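Local coordinates for conserved uncharacterized protein (predicted phosphoesterase COG0622) (Streptococcus pneumoniae, PDB 3CK2) that probably hydrolyses phosphoester bonds, on a substrate not yet known, using a pair of manganese ions held by a calcineurin-like phosphoesterase fold, at residues A[6-11]-A[145-150]; A[12-17]-A[39-44]; A[58-63]-A[84-89]; A[124-129]-A[155-160]. All coordinates share one frame; numbering follows the deposited sequence.

Contact 1 (A[6-11]-A[145-150]); sequences KQTIIV and YARVEI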
loop_
_atom_site.group_PDB
_atom_site.type_symbol
_atom_site.label_atom_id
_atom_site.label_comp_id
_atom_site.label_asym_id
_atom_site.label_seq_id
_atom_site.Cartn_x
_atom_site.Cartn_y
_atom_site.Cartn_z
ATOM N N LYS A 6 17.831 -3.995 -6.445
ATOM C CA LYS A 6 16.477 -4.430 -6.182
ATOM C C LYS A 6 15.960 -3.747 -4.929
ATOM O O LYS A 6 16.709 -3.516 -3.985
ATOM C CB LYS A 6 16.416 -5.951 -6.046
ATOM C CG LYS A 6 15.008 -6.500 -5.833
ATOM C CD LYS A 6 14.926 -8.001 -6.104
ATOM C CE LYS A 6 14.117 -8.723 -5.002
ATOM N NZ LYS A 6 14.963 -9.437 -3.967
ATOM N N GLN A 7 14.683 -3.371 -4.961
ATOM C CA GLN A 7 14.010 -2.772 -3.828
ATOM C C GLN A 7 12.884 -3.694 -3.396
ATOM O O GLN A 7 12.392 -4.516 -4.182
ATOM C CB GLN A 7 13.429 -1.421 -4.210
ATOM C CG GLN A 7 14.449 -0.390 -4.668
ATOM C CD GLN A 7 13.795 0.795 -5.348
ATOM O OE1 GLN A 7 12.713 0.675 -5.926
ATOM N NE2 GLN A 7 14.433 1.933 -5.278
ATOM N N THR A 8 12.532 -3.582 -2.123
ATOM C CA THR A 8 11.412 -4.283 -1.543
ATOM C C THR A 8 10.624 -3.257 -0.730
ATOM O O THR A 8 11.196 -2.508 0.063
ATOM C CB THR A 8 11.853 -5.440 -0.631
ATOM O OG1 THR A 8 12.610 -6.369 -1.397
ATOM C CG2 THR A 8 10.627 -6.133 0.017
ATOM N N ILE A 9 9.317 -3.200 -0.967
ATOM C CA ILE A 9 8.451 -2.370 -0.147
ATOM C C ILE A 9 7.368 -3.255 0.459
ATOM O O ILE A 9 7.016 -4.317 -0.087
ATOM C CB ILE A 9 7.859 -1.141 -0.948
ATOM C CG1 ILE A 9 6.904 -1.610 -2.065
ATOM C CG2 ILE A 9 9.011 -0.201 -1.463
ATOM C CD1 ILE A 9 6.090 -0.483 -2.683
ATOM N N ILE A 10 6.921 -2.830 1.631
ATOM C CA ILE A 10 5.837 -3.461 2.392
ATOM C C ILE A 10 4.706 -2.450 2.471
ATOM O O ILE A 10 4.937 -1.274 2.840
ATOM C CB ILE A 10 6.288 -3.929 3.837
ATOM C CG1 ILE A 10 7.386 -5.018 3.744
ATOM C CG2 ILE A 10 5.061 -4.475 4.639
ATOM C CD1 ILE A 10 6.902 -6.390 3.038
ATOM N N VAL A 11 3.509 -2.892 2.059
ATOM C CA VAL A 11 2.320 -2.046 1.969
ATOM C C VAL A 11 1.188 -2.700 2.758
ATOM O O VAL A 11 0.875 -3.871 2.518
ATOM C CB VAL A 11 1.878 -1.860 0.487
ATOM C CG1 VAL A 11 0.774 -0.793 0.385
ATOM C CG2 VAL A 11 3.090 -1.502 -0.399
ATOM N N TYR A 145 -1.689 -8.125 3.781
ATOM C CA TYR A 145 -0.920 -6.986 3.311
ATOM C C TYR A 145 -0.072 -7.461 2.115
ATOM O O TYR A 145 -0.159 -8.618 1.689
ATOM C CB TYR A 145 -0.074 -6.380 4.436
ATOM C CG TYR A 145 1.022 -7.247 5.005
ATOM C CD1 TYR A 145 2.339 -7.056 4.608
ATOM C CD2 TYR A 145 0.753 -8.239 5.982
ATOM C CE1 TYR A 145 3.363 -7.817 5.143
ATOM C CE2 TYR A 145 1.763 -8.989 6.528
ATOM C CZ TYR A 145 3.077 -8.789 6.097
ATOM O OH TYR A 145 4.138 -9.544 6.574
ATOM N N ALA A 146 0.726 -6.561 1.565
ATOM C CA ALA A 146 1.449 -6.811 0.306
ATOM C C ALA A 146 2.947 -6.494 0.418
ATOM O O ALA A 146 3.378 -5.579 1.129
ATOM C CB ALA A 146 0.787 -6.019 -0.894
ATOM N N ARG A 147 3.716 -7.312 -0.278
ATOM C CA ARG A 147 5.135 -7.090 -0.560
ATOM C C ARG A 147 5.336 -6.869 -2.065
ATOM O O ARG A 147 4.874 -7.679 -2.881
ATOM C CB ARG A 147 5.954 -8.294 -0.119
ATOM C CG ARG A 147 7.430 -8.101 -0.359
ATOM C CD ARG A 147 8.235 -9.298 0.092
ATOM N NE ARG A 147 7.832 -10.492 -0.649
ATOM C CZ ARG A 147 7.982 -11.750 -0.218
ATOM N NH1 ARG A 147 8.523 -12.016 0.959
ATOM N NH2 ARG A 147 7.570 -12.754 -0.963
ATOM N N VAL A 148 6.006 -5.782 -2.429
ATOM C CA VAL A 148 6.401 -5.550 -3.819
ATOM C C VAL A 148 7.941 -5.587 -3.947
ATOM O O VAL A 148 8.645 -4.902 -3.202
ATOM C CB VAL A 148 5.850 -4.197 -4.401
ATOM C CG1 VAL A 148 6.148 -4.106 -5.927
ATOM C CG2 VAL A 148 4.341 -4.020 -4.097
ATOM N N GLU A 149 8.437 -6.390 -4.892
ATOM C CA GLU A 149 9.863 -6.370 -5.254
ATOM C C GLU A 149 10.059 -5.663 -6.594
ATOM O O GLU A 149 9.330 -5.893 -7.562
ATOM C CB GLU A 149 10.432 -7.772 -5.202
ATOM C CG GLU A 149 10.150 -8.332 -3.811
ATOM C CD GLU A 149 10.853 -9.619 -3.501
ATOM O OE1 GLU A 149 10.526 -10.626 -4.173
ATOM O OE2 GLU A 149 11.719 -9.608 -2.574
ATOM N N ILE A 150 10.978 -4.704 -6.602
ATOM C CA ILE A 150 11.101 -3.790 -7.732
ATOM C C ILE A 150 12.492 -3.885 -8.283
ATOM O O ILE A 150 13.447 -3.748 -7.540
ATOM C CB ILE A 150 10.808 -2.278 -7.362
ATOM C CG1 ILE A 150 9.440 -2.094 -6.671
ATOM C CG2 ILE A 150 10.922 -1.388 -8.603
ATOM C CD1 ILE A 150 9.532 -1.526 -5.271
#

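Contact 2 (A[12-17]-A[39-44]); sequences MSDSHG and NGDSEL. With MN (manganese (II) ion), chain B.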
loop_
_atom_site.group_PDB
_atom_site.type_symbol
_atom_site.label_atom_id
_atom_site.label_comp_id
_atom_site.label_asym_id
_atom_site.label_seq_id
_atom_site.Cartn_x
_atom_site.Cartn_y
_atom_site.Cartn_z
HETATM N N MSE A 12 0.569 -1.949 3.677
HETATM C CA MSE A 12 -0.661 -2.401 4.362
HETATM C C MSE A 12 -1.699 -1.282 4.399
HETATM O O MSE A 12 -1.443 -0.190 3.955
HETATM C CB MSE A 12 -0.346 -2.910 5.776
HETATM C CG MSE A 12 0.190 -1.823 6.668
HETATM SE SE MSE A 12 0.586 -2.399 8.482
HETATM C CE MSE A 12 1.993 -1.093 8.822
ATOM N N SER A 13 -2.885 -1.575 4.912
ATOM C CA SER A 13 -4.007 -0.656 4.851
ATOM C C SER A 13 -5.188 -1.161 5.611
ATOM O O SER A 13 -5.401 -2.369 5.725
ATOM C CB SER A 13 -4.455 -0.437 3.395
ATOM O OG SER A 13 -5.301 0.688 3.264
ATOM N N ASP A 14 -6.000 -0.204 6.087
ATOM C CA ASP A 14 -7.352 -0.503 6.608
ATOM C C ASP A 14 -7.253 -1.512 7.764
ATOM O O ASP A 14 -7.940 -2.551 7.801
ATOM C CB ASP A 14 -8.280 -0.974 5.484
ATOM C CG ASP A 14 -8.605 0.130 4.484
ATOM O OD1 ASP A 14 -9.622 0.865 4.718
ATOM O OD2 ASP A 14 -7.876 0.232 3.447
ATOM N N SER A 15 -6.404 -1.126 8.722
ATOM C CA SER A 15 -6.111 -1.863 9.953
ATOM C C SER A 15 -7.151 -1.627 11.080
ATOM O O SER A 15 -7.297 -2.454 11.947
ATOM C CB SER A 15 -4.684 -1.528 10.424
ATOM O OG SER A 15 -4.407 -0.143 10.363
ATOM N N HIS A 16 -7.849 -0.499 11.046
ATOM C CA HIS A 16 -9.093 -0.262 11.792
ATOM C C HIS A 16 -9.030 -0.545 13.291
ATOM O O HIS A 16 -9.790 -1.362 13.836
ATOM C CB HIS A 16 -10.288 -0.983 11.118
ATOM C CG HIS A 16 -10.775 -0.278 9.885
ATOM N ND1 HIS A 16 -11.512 0.887 9.936
ATOM C CD2 HIS A 16 -10.566 -0.532 8.582
ATOM C CE1 HIS A 16 -11.753 1.309 8.714
ATOM N NE2 HIS A 16 -11.181 0.470 7.868
ATOM N N GLY A 17 -8.119 0.164 13.937
ATOM C CA GLY A 17 -8.005 0.148 15.379
ATOM C C GLY A 17 -7.128 -0.958 15.929
ATOM O O GLY A 17 -6.912 -1.028 17.111
ATOM N N ASN A 39 -1.865 2.667 3.938
ATOM C CA ASN A 39 -2.683 3.481 3.039
ATOM C C ASN A 39 -3.969 4.029 3.685
ATOM O O ASN A 39 -4.888 4.485 3.000
ATOM C CB ASN A 39 -2.998 2.687 1.765
ATOM C CG ASN A 39 -1.750 2.226 1.026
ATOM O OD1 ASN A 39 -0.665 2.795 1.210
ATOM N ND2 ASN A 39 -1.904 1.189 0.160
ATOM N N GLY A 40 -4.008 3.962 5.015
ATOM C CA GLY A 40 -5.005 4.637 5.819
ATOM C C GLY A 40 -6.086 3.766 6.424
ATOM O O GLY A 40 -6.135 2.539 6.262
ATOM N N ASP A 41 -6.987 4.456 7.111
ATOM C CA ASP A 41 -8.027 3.856 7.951
ATOM C C ASP A 41 -7.392 2.990 9.031
ATOM O O ASP A 41 -7.778 1.850 9.235
ATOM C CB ASP A 41 -8.997 3.070 7.092
ATOM C CG ASP A 41 -10.162 3.869 6.630
ATOM O OD1 ASP A 41 -10.184 5.085 6.829
ATOM O OD2 ASP A 41 -11.080 3.225 6.056
ATOM N N SER A 42 -6.389 3.532 9.705
ATOM C CA SER A 42 -5.774 2.862 10.860
ATOM C C SER A 42 -6.571 3.081 12.136
ATOM O O SER A 42 -6.591 2.217 13.031
ATOM C CB SER A 42 -4.318 3.330 11.062
ATOM O OG SER A 42 -4.222 4.701 11.288
ATOM N N GLU A 43 -7.202 4.256 12.213
ATOM C CA GLU A 43 -7.943 4.725 13.391
ATOM C C GLU A 43 -7.023 5.011 14.588
ATOM O O GLU A 43 -7.481 5.109 15.713
ATOM C CB GLU A 43 -9.078 3.785 13.755
ATOM C CG GLU A 43 -10.094 3.555 12.619
ATOM C CD GLU A 43 -11.216 2.616 13.071
ATOM O OE1 GLU A 43 -11.386 2.457 14.295
ATOM O OE2 GLU A 43 -11.905 2.001 12.228
ATOM N N LEU A 44 -5.729 5.191 14.289
ATOM C CA LEU A 44 -4.692 5.534 15.247
ATOM C C LEU A 44 -4.388 7.023 15.141
ATOM O O LEU A 44 -4.751 7.678 14.159
ATOM C CB LEU A 44 -3.405 4.700 14.993
ATOM C CG LEU A 44 -3.519 3.173 14.945
ATOM C CD1 LEU A 44 -2.130 2.513 14.760
ATOM C CD2 LEU A 44 -4.276 2.583 16.162
HETATM MN MN MN B . -11.494 1.088 5.632
HETATM O O HOH W 1 -4.394 0.291 13.014
HETATM O O HOH W 2 -13.568 1.304 6.354
HETATM O O HOH W 3 -12.489 1.814 3.808
#

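Contact 3 (A[58-63]-A[84-89]); sequences KGNMDF and HGHLFD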
loop_
_atom_site.group_PDB
_atom_site.type_symbol
_atom_site.label_atom_id
_atom_site.label_comp_id
_atom_site.label_asym_id
_atom_site.label_seq_id
_atom_site.Cartn_x
_atom_site.Cartn_y
_atom_site.Cartn_z
ATOM N N LYS A 58 -4.074 9.576 4.996
ATOM C CA LYS A 58 -5.347 9.661 5.669
ATOM C C LYS A 58 -6.465 8.867 4.981
ATOM O O LYS A 58 -6.719 9.058 3.797
ATOM C CB LYS A 58 -5.796 11.110 5.765
ATOM C CG LYS A 58 -7.023 11.335 6.701
ATOM C CD LYS A 58 -7.731 12.669 6.310
ATOM C CE LYS A 58 -8.957 12.990 7.212
ATOM N NZ LYS A 58 -10.009 11.975 7.155
ATOM N N GLY A 59 -7.158 8.041 5.773
ATOM C CA GLY A 59 -8.385 7.398 5.348
ATOM C C GLY A 59 -9.621 8.178 5.770
ATOM O O GLY A 59 -9.557 9.069 6.630
ATOM N N ASN A 60 -10.767 7.851 5.185
ATOM C CA ASN A 60 -12.010 8.515 5.620
ATOM C C ASN A 60 -12.415 8.232 7.088
ATOM O O ASN A 60 -13.159 9.017 7.678
ATOM C CB ASN A 60 -13.168 8.212 4.678
ATOM C CG ASN A 60 -13.514 6.734 4.603
ATOM O OD1 ASN A 60 -12.648 5.919 4.312
ATOM N ND2 ASN A 60 -14.800 6.393 4.803
HETATM N N MSE A 61 -11.920 7.128 7.652
HETATM C CA MSE A 61 -12.208 6.715 9.031
HETATM C C MSE A 61 -11.074 7.122 9.982
HETATM O O MSE A 61 -11.035 6.673 11.113
HETATM C CB MSE A 61 -12.451 5.178 9.133
HETATM C CG MSE A 61 -13.684 4.677 8.405
HETATM SE SE MSE A 61 -15.316 5.635 8.892
HETATM C CE MSE A 61 -16.668 4.709 7.868
ATOM N N ASP A 62 -10.178 7.983 9.506
ATOM C CA ASP A 62 -9.161 8.640 10.304
ATOM C C ASP A 62 -9.638 10.057 10.581
ATOM O O ASP A 62 -9.773 10.856 9.646
ATOM C CB ASP A 62 -7.804 8.684 9.556
ATOM C CG ASP A 62 -7.154 7.320 9.438
ATOM O OD1 ASP A 62 -7.288 6.543 10.388
ATOM O OD2 ASP A 62 -6.485 7.035 8.420
ATOM N N PHE A 63 -9.923 10.363 11.841
ATOM C CA PHE A 63 -10.602 11.611 12.177
ATOM C C PHE A 63 -9.669 12.675 12.737
ATOM O O PHE A 63 -9.958 13.848 12.610
ATOM C CB PHE A 63 -11.791 11.352 13.094
ATOM C CG PHE A 63 -12.845 10.480 12.457
ATOM C CD1 PHE A 63 -13.498 10.891 11.306
ATOM C CD2 PHE A 63 -13.169 9.251 12.980
ATOM C CE1 PHE A 63 -14.469 10.085 10.706
ATOM C CE2 PHE A 63 -14.154 8.447 12.371
ATOM C CZ PHE A 63 -14.780 8.861 11.244
ATOM N N HIS A 84 -5.467 7.147 0.111
ATOM C CA HIS A 84 -6.473 6.167 0.548
ATOM C C HIS A 84 -7.373 5.735 -0.598
ATOM O O HIS A 84 -7.488 4.559 -0.883
ATOM C CB HIS A 84 -7.282 6.682 1.723
ATOM C CG HIS A 84 -8.144 5.644 2.378
ATOM N ND1 HIS A 84 -7.618 4.546 3.028
ATOM C CD2 HIS A 84 -9.494 5.560 2.525
ATOM C CE1 HIS A 84 -8.607 3.836 3.557
ATOM N NE2 HIS A 84 -9.753 4.425 3.266
ATOM N N GLY A 85 -7.997 6.685 -1.268
ATOM C CA GLY A 85 -8.804 6.404 -2.484
ATOM C C GLY A 85 -10.166 7.068 -2.495
ATOM O O GLY A 85 -10.699 7.337 -3.542
ATOM N N HIS A 86 -10.696 7.365 -1.315
ATOM C CA HIS A 86 -12.010 7.975 -1.165
ATOM C C HIS A 86 -12.137 9.351 -1.806
ATOM O O HIS A 86 -13.232 9.734 -2.283
ATOM C CB HIS A 86 -12.414 8.037 0.333
ATOM C CG HIS A 86 -11.544 8.911 1.182
ATOM N ND1 HIS A 86 -10.218 8.633 1.407
ATOM C CD2 HIS A 86 -11.828 10.008 1.929
ATOM C CE1 HIS A 86 -9.707 9.550 2.213
ATOM N NE2 HIS A 86 -10.666 10.387 2.561
ATOM N N LEU A 87 -11.027 10.085 -1.825
ATOM C CA LEU A 87 -11.020 11.401 -2.395
ATOM C C LEU A 87 -10.928 11.329 -3.908
ATOM O O LEU A 87 -11.047 12.368 -4.544
ATOM C CB LEU A 87 -9.869 12.271 -1.833
ATOM C CG LEU A 87 -9.877 12.481 -0.315
ATOM C CD1 LEU A 87 -8.563 13.111 0.150
ATOM C CD2 LEU A 87 -11.105 13.305 0.112
ATOM N N PHE A 88 -10.721 10.124 -4.470
ATOM C CA PHE A 88 -10.699 9.908 -5.930
ATOM C C PHE A 88 -11.956 9.150 -6.420
ATOM O O PHE A 88 -12.075 8.810 -7.582
ATOM C CB PHE A 88 -9.401 9.179 -6.351
ATOM C CG PHE A 88 -8.170 10.038 -6.217
ATOM C CD1 PHE A 88 -7.715 10.795 -7.284
ATOM C CD2 PHE A 88 -7.510 10.158 -4.993
ATOM C CE1 PHE A 88 -6.593 11.618 -7.154
ATOM C CE2 PHE A 88 -6.409 10.985 -4.865
ATOM C CZ PHE A 88 -5.951 11.713 -5.953
ATOM N N ASP A 89 -12.889 8.904 -5.504
ATOM C CA ASP A 89 -14.134 8.214 -5.822
ATOM C C ASP A 89 -13.859 6.891 -6.517
ATOM O O ASP A 89 -14.489 6.571 -7.530
ATOM C CB ASP A 89 -15.049 9.083 -6.700
ATOM C CG ASP A 89 -15.430 10.409 -6.045
ATOM O OD1 ASP A 89 -15.810 10.407 -4.861
ATOM O OD2 ASP A 89 -15.363 11.457 -6.732
HETATM O O HOH W 4 -6.028 9.720 1.387
HETATM O O HOH W 5 -10.614 12.503 4.413
#

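Contact 4 (A[124-129]-A[155-160]); sequences KILFLN and FKVDFL. With SRT (S,R meso-tartaric acid), chain F.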
loop_
_atom_site.group_PDB
_atom_site.type_symbol
_atom_site.label_atom_id
_atom_site.label_comp_id
_atom_site.label_asym_id
_atom_site.label_seq_id
_atom_site.Cartn_x
_atom_site.Cartn_y
_atom_site.Cartn_z
ATOM N N LYS A 124 2.347 2.260 -17.790
ATOM C CA LYS A 124 3.468 1.491 -17.197
ATOM C C LYS A 124 3.351 1.503 -15.668
ATOM O O LYS A 124 4.337 1.274 -14.970
ATOM C CB LYS A 124 4.821 2.047 -17.632
ATOM C CG LYS A 124 5.024 2.095 -19.137
ATOM C CD LYS A 124 5.898 3.270 -19.528
ATOM C CE LYS A 124 5.131 4.593 -19.378
ATOM N NZ LYS A 124 6.049 5.737 -19.630
ATOM N N ILE A 125 2.150 1.772 -15.150
ATOM C CA ILE A 125 1.967 2.027 -13.729
ATOM C C ILE A 125 1.329 0.840 -13.017
ATOM O O ILE A 125 0.232 0.385 -13.377
ATOM C CB ILE A 125 1.114 3.315 -13.474
ATOM C CG1 ILE A 125 1.623 4.483 -14.341
ATOM C CG2 ILE A 125 1.143 3.671 -11.970
ATOM C CD1 ILE A 125 0.781 5.756 -14.312
ATOM N N LEU A 126 2.033 0.352 -11.999
ATOM C CA LEU A 126 1.479 -0.620 -11.060
ATOM C C LEU A 126 0.543 0.074 -10.066
ATOM O O LEU A 126 0.970 1.006 -9.345
ATOM C CB LEU A 126 2.596 -1.308 -10.281
ATOM C CG LEU A 126 2.190 -2.265 -9.159
ATOM C CD1 LEU A 126 1.436 -3.476 -9.706
ATOM C CD2 LEU A 126 3.407 -2.671 -8.348
ATOM N N PHE A 127 -0.724 -0.374 -10.057
ATOM C CA PHE A 127 -1.714 0.006 -9.053
ATOM C C PHE A 127 -1.921 -1.166 -8.088
ATOM O O PHE A 127 -2.175 -2.295 -8.505
ATOM C CB PHE A 127 -3.060 0.384 -9.693
ATOM C CG PHE A 127 -2.999 1.628 -10.558
ATOM C CD1 PHE A 127 -3.414 2.867 -10.063
ATOM C CD2 PHE A 127 -2.538 1.558 -11.857
ATOM C CE1 PHE A 127 -3.352 4.002 -10.860
ATOM C CE2 PHE A 127 -2.478 2.696 -12.654
ATOM C CZ PHE A 127 -2.869 3.918 -12.138
ATOM N N LEU A 128 -1.829 -0.875 -6.796
ATOM C CA LEU A 128 -1.869 -1.895 -5.760
ATOM C C LEU A 128 -2.711 -1.447 -4.583
ATOM O O LEU A 128 -2.480 -0.371 -4.009
ATOM C CB LEU A 128 -0.450 -2.229 -5.260
ATOM C CG LEU A 128 -0.280 -3.208 -4.087
ATOM C CD1 LEU A 128 -0.616 -4.649 -4.526
ATOM C CD2 LEU A 128 1.141 -3.132 -3.620
ATOM N N ASN A 129 -3.673 -2.304 -4.239
ATOM C CA ASN A 129 -4.344 -2.271 -2.955
ATOM C C ASN A 129 -3.835 -3.499 -2.230
ATOM O O ASN A 129 -3.965 -4.636 -2.738
ATOM C CB ASN A 129 -5.869 -2.301 -3.135
ATOM C CG ASN A 129 -6.624 -2.046 -1.825
ATOM O OD1 ASN A 129 -6.252 -2.556 -0.774
ATOM N ND2 ASN A 129 -7.692 -1.264 -1.896
ATOM N N PHE A 155 8.109 -5.719 -11.653
ATOM C CA PHE A 155 7.453 -5.634 -10.346
ATOM C C PHE A 155 6.971 -7.047 -9.980
ATOM O O PHE A 155 6.289 -7.704 -10.772
ATOM C CB PHE A 155 6.194 -4.767 -10.368
ATOM C CG PHE A 155 6.417 -3.348 -10.754
ATOM C CD1 PHE A 155 7.216 -2.518 -9.980
ATOM C CD2 PHE A 155 5.768 -2.811 -11.865
ATOM C CE1 PHE A 155 7.384 -1.188 -10.315
ATOM C CE2 PHE A 155 5.949 -1.470 -12.216
ATOM C CZ PHE A 155 6.745 -0.660 -11.438
ATOM N N LYS A 156 7.303 -7.502 -8.773
ATOM C CA LYS A 156 6.798 -8.778 -8.273
ATOM C C LYS A 156 5.928 -8.462 -7.064
ATOM O O LYS A 156 6.395 -7.830 -6.132
ATOM C CB LYS A 156 7.955 -9.733 -7.910
ATOM C CG LYS A 156 7.503 -11.053 -7.226
ATOM C CD LYS A 156 6.504 -11.869 -8.105
ATOM C CE LYS A 156 5.846 -13.006 -7.340
ATOM N NZ LYS A 156 6.886 -13.771 -6.604
ATOM N N VAL A 157 4.654 -8.858 -7.105
ATOM C CA VAL A 157 3.727 -8.651 -5.975
ATOM C C VAL A 157 3.291 -9.967 -5.318
ATOM O O VAL A 157 2.817 -10.888 -5.979
ATOM C CB VAL A 157 2.467 -7.874 -6.423
ATOM C CG1 VAL A 157 1.500 -7.677 -5.235
ATOM C CG2 VAL A 157 2.874 -6.539 -7.151
ATOM N N ASP A 158 3.502 -10.056 -4.010
ATOM C CA ASP A 158 2.967 -11.148 -3.200
ATOM C C ASP A 158 2.071 -10.586 -2.136
ATOM O O ASP A 158 2.354 -9.531 -1.575
ATOM C CB ASP A 158 4.083 -11.898 -2.515
ATOM C CG ASP A 158 4.884 -12.747 -3.474
ATOM O OD1 ASP A 158 4.342 -13.699 -4.100
ATOM O OD2 ASP A 158 6.058 -12.418 -3.624
ATOM N N PHE A 159 0.984 -11.293 -1.856
ATOM C CA PHE A 159 0.144 -10.949 -0.724
ATOM C C PHE A 159 0.425 -11.870 0.458
ATOM O O PHE A 159 0.587 -13.050 0.291
ATOM C CB PHE A 159 -1.325 -10.954 -1.138
ATOM C CG PHE A 159 -1.656 -9.881 -2.134
ATOM C CD1 PHE A 159 -2.099 -8.656 -1.718
ATOM C CD2 PHE A 159 -1.513 -10.111 -3.490
ATOM C CE1 PHE A 159 -2.399 -7.700 -2.642
ATOM C CE2 PHE A 159 -1.830 -9.147 -4.416
ATOM C CZ PHE A 159 -2.259 -7.939 -3.990
ATOM N N LEU A 160 0.511 -11.274 1.649
ATOM C CA LEU A 160 1.026 -11.942 2.847
ATOM C C LEU A 160 -0.038 -11.933 3.910
ATOM O O LEU A 160 -0.837 -11.006 4.008
ATOM C CB LEU A 160 2.283 -11.247 3.374
ATOM C CG LEU A 160 3.682 -11.595 2.810
ATOM C CD1 LEU A 160 3.731 -11.713 1.333
ATOM C CD2 LEU A 160 4.650 -10.525 3.287
HETATM O O1 SRT F . 5.996 -16.356 -6.797
HETATM O O11 SRT F . 4.442 -17.910 -6.580
HETATM C C1 SRT F . 5.285 -17.113 -6.093
HETATM C C2 SRT F . 5.433 -17.039 -4.595
HETATM O O2 SRT F . 5.293 -15.670 -4.224
HETATM C C3 SRT F . 6.799 -17.510 -4.056
HETATM O O3 SRT F . 7.468 -18.346 -5.013
HETATM C C4 SRT F . 6.680 -18.216 -2.716
HETATM O O4 SRT F . 7.733 -18.541 -2.117
HETATM O O41 SRT F . 5.557 -18.441 -2.202
#

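Contact 1 (A[6-11]-A[145-150])
Strands 7-11 and 145-150 run antiparallel, their axes 4.7 Å apart at the closest and 162° apart in direction, with hydrogen-bonded pairs at Q7-I150, I9-V148 and V11-A146. Each pair makes two N-H to O bonds, such as I9 N to V148 O at 2.9 Å. On the face of Q7, I9, V11, A146, V148 and I150 the packing is mostly apolar. With CG1 of I9 lodged between the backbone N and the carbonyl carbon (chi1 66°), I9 lies alongside V148, CG1 to CB 3.6 Å. The amide of Q7 passes across I150, OE1 to CB 3.8 Å, while its polar atoms are bonded to T78 and L75.

The opposite face carries T8, I10, R147 and E149. The methyl CG2 of I10 approaches the Y145 ring obliquely, 3.8 Å from CD1, and I10 CD1 sits 3.8 Å from R147 CB. At the strand end K6 bends over to E149, a long salt bridge of 3.5 Å from NZ to OE2, whereas R147 pairs with D158. Helix 19-29 covers I10, and V148 meets L126 and L128 of the second sheet. Such strands, packed between a helix and another sheet, belong to the alpha/beta sandwich (helix, sheet, sheet, helix layers) of calcineurin-like phosphoesterases.

Contact 2 (A[12-17]-A[39-44])
D14 and D41 meet at a manganese ion, D14 OD1 2.1 Å and D41 OD2 2.2 Å from it, their carboxylate planes 86° apart. This part is tight and buried, D14 N bonding to G40 O at 2.8 Å. S13 OG bonds D14 OD2 (2.6 Å) from above the carboxylate plane, which, with the metal bond, helps fix its rotation. H16 NE2 lies 2.3 Å from the manganese, and D41 O sits over the ring's centre. Across the ring from NE2, ND1 donates almost in the ring plane to E43 OE2 (2.6 Å), orienting the imidazole. Two waters and H115 complete the metal's sphere; D41 OD2 also binds the second manganese, and D41 OD1 accepts from M61 N.

Looser is the join made by a water between S15 OG (2.7 Å) and S42 O (2.9 Å), S15 OG also bonding H38; the more exposed end is held by G17 N to S42 O. Both loops leave parallel strands, 7-12 and 35-38; S15 rests on helix 19-29, S13 and N39 on P130 of strand 125-130.

Contact 3 (A[58-63]-A[84-89])
H84 sets its ring against G59, whose CA stands 3.5 Å from the ring centroid and 15° off the normal, a CH-pi contact over the face. With CG anti to the backbone N (chi1 -169°), the imidazole reaches past G59 until NE2 lies 3.4 Å from N60 OD1; the two are not bonded but share a manganese ion, with D41 and H113 as its other protein ligands. The backbone of H84 is joined through a water, which accepts from H84 N and gives a 2.6 Å bond to K58 O.

Past G85 comes H86, whose ring has N60 CB over one face, 3.9 Å from the centroid. Its edge points at K58 O, CE1 to O 3.4 Å, and a second water links H86 NE2 to K58 NZ, 2.8 Å from the former. L87 CG covers the other face of the H86 ring. K58 NZ ties down the type I turn G59-D62 that follows it, donating to D62 O at 2.7 Å and to G59 O.

Direct hydrogen bonds are absent: CH-pi contacts and waters join the flanking parts, while N60 OD1 and H84 NE2 meet through a shared cation, H84 placed by its ND1 bond to N39 O.

Contact 4 (A[124-129]-A[155-160])
K156 NZ is gripped by several oxygens on the side of strand 155-160 away from L126 and L128: tartrate O1 at 2.7 Å, with weaker approaches from tartrate O2 and, as a salt bridge, from D158 OD2 (3.4 Å). D158 OD2 is also paired with R147, and V166 and S171 complete the pocket.

The face turned to segment 124-129 is apolar. L126 and F155 point at each other's strand and overlap along their lengths, and L126 CB stands over the phenyl face, 4.1 Å from the centroid and 24° off the normal. L128 CD1 touches both V157 and F159, 3.8 Å from V157 CG1 and 3.7 Å from F159 CZ. At the end of the contact the carbonyl N129 O meets the edge of the F159 ring, 3.4 Å from CE1.

An axis separation of 9.9 Å with directions 10° apart shows strands of two stacked sheets, not paired neighbours. V148 of strand 145-150 packs against L126 and L128, while I125 and F127 face helix 95-103 on the outer side.

Contact 1 encloses contacts 2 and 3 along the chain, which follow one another, whereas contact 4 alternates with contact 1. Contacts 1 and 4, with centres about 8 Å apart, form the core: strands 145-150 and 154-160 adjoin in the six-stranded sheet, and contact 4 joins that sheet to strand 125-130 of the five-stranded one. Contacts 2 and 3, centres about 10 Å apart, lie on the other side of the chain's centre, in loops. Strand 7-12 of contact 1 runs directly into the loop of contact 2. The centres of contacts 1 and 3 are about 23 Å apart. D41 and H84 share one manganese across contacts 2 and 3, and loops at the strand ends build the dimetal site.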